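Local coordinates for FERM, ARHGEF and pleckstrin domain-containing protein 2 (Mus musculus, PDB 6D2K) that activates RAC1 as a guanine nucleotide exchange factor and takes part in class 3 semaphorin responses, actin remodelling and integrin signalling, at residues 117-121 with 122-126. Sequence-based numbering, arbitrary orientation.
Sequences LTCTA and NTAAL
The flat peptide group of Thr-120 meets that of Ala-124 at its carbonyl edge, where Thr-120 O accepts a helical backbone bond from Ala-124 N at 3.0 Å. The next carbonyl, of Ala-121, takes Ala-125 N in the same way, 3.0 Å from Ala-121 O. These bonds form the first turn of helix 121-136. The Thr-120 side chain reaches forward to this N-terminal turn. A chi1 of 59° tucks OG1 in beside both the backbone N and C, facing Thr-123. There it accepts a weak bond from Thr-123 N, 3.4 Å from Thr-120 OG1. The two hydroxyls also meet, Thr-120 OG1 and Thr-123 OG1 being 2.9 Å apart. On its other branch, Thr-123 CG2 lies 4.1 Å from Cys-119 SG. This sulfur also packs against Ala-124 CB at 3.9 Å. Cys-119 further touches Leu-190, and Thr-123 touches Ile-186 of helix 176-187. Asn-122 and Ala-125 both rest on Lys-163 of helix 161-168. The arrangement is a threonine N-cap, here where the loop after helix 98-113 enters the next helix of the all-helical FERM central domain.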
# COMPACT_ATOMS: atom_id res chain seq x y z
N LEU A 117 -7.70 5.05 -0.87
CA LEU A 117 -8.79 4.15 -1.18
C LEU A 117 -10.05 4.99 -1.26
O LEU A 117 -10.57 5.41 -0.23
CB LEU A 117 -8.95 3.11 -0.06
CG LEU A 117 -9.94 1.97 -0.34
CD1 LEU A 117 -9.49 1.21 -1.55
CD2 LEU A 117 -10.06 1.04 0.86
N THR A 118 -10.53 5.25 -2.47
CA THR A 118 -11.75 6.03 -2.60
C THR A 118 -12.91 5.14 -3.01
O THR A 118 -12.71 4.05 -3.55
CB THR A 118 -11.56 7.27 -3.50
OG1 THR A 118 -10.85 6.91 -4.68
CG2 THR A 118 -10.75 8.35 -2.76
N CYS A 119 -14.12 5.59 -2.71
CA CYS A 119 -15.32 4.80 -2.96
C CYS A 119 -16.51 5.69 -2.65
O CYS A 119 -16.33 6.82 -2.19
CB CYS A 119 -15.34 3.55 -2.08
SG CYS A 119 -15.11 3.83 -0.31
N THR A 120 -17.71 5.18 -2.88
CA THR A 120 -18.91 5.97 -2.63
C THR A 120 -19.05 6.25 -1.14
O THR A 120 -18.45 5.56 -0.31
CB THR A 120 -20.18 5.26 -3.15
OG1 THR A 120 -20.32 3.98 -2.53
CG2 THR A 120 -20.12 5.09 -4.66
N ALA A 121 -19.85 7.25 -0.80
CA ALA A 121 -20.05 7.64 0.58
C ALA A 121 -20.62 6.50 1.43
O ALA A 121 -20.14 6.24 2.54
CB ALA A 121 -20.97 8.85 0.66
N ASN A 122 -21.63 5.81 0.91
CA ASN A 122 -22.20 4.70 1.67
C ASN A 122 -21.17 3.60 1.88
O ASN A 122 -21.08 3.03 2.96
CB ASN A 122 -23.45 4.12 1.00
CG ASN A 122 -24.72 4.82 1.42
OD1 ASN A 122 -25.05 4.87 2.60
ND2 ASN A 122 -25.45 5.36 0.45
N THR A 123 -20.40 3.31 0.84
CA THR A 123 -19.41 2.24 0.96
C THR A 123 -18.31 2.56 1.97
O THR A 123 -17.85 1.68 2.72
CB THR A 123 -18.84 1.86 -0.40
OG1 THR A 123 -19.92 1.41 -1.22
CG2 THR A 123 -17.81 0.74 -0.25
N ALA A 124 -17.88 3.82 2.01
CA ALA A 124 -16.90 4.25 2.99
C ALA A 124 -17.45 4.05 4.39
O ALA A 124 -16.77 3.54 5.29
CB ALA A 124 -16.52 5.71 2.77
N ALA A 125 -18.70 4.49 4.58
CA ALA A 125 -19.39 4.39 5.86
C ALA A 125 -19.53 2.93 6.28
O ALA A 125 -19.35 2.58 7.47
CB ALA A 125 -20.76 5.04 5.75
N LEU A 126 -19.86 2.07 5.31
CA LEU A 126 -19.96 0.64 5.59
C LEU A 126 -18.61 0.05 6.01
O LEU A 126 -18.54 -0.72 6.97
CB LEU A 126 -20.53 -0.09 4.37
CG LEU A 126 -20.72 -1.60 4.51
CD1 LEU A 126 -21.69 -1.91 5.67
CD2 LEU A 126 -21.20 -2.18 3.18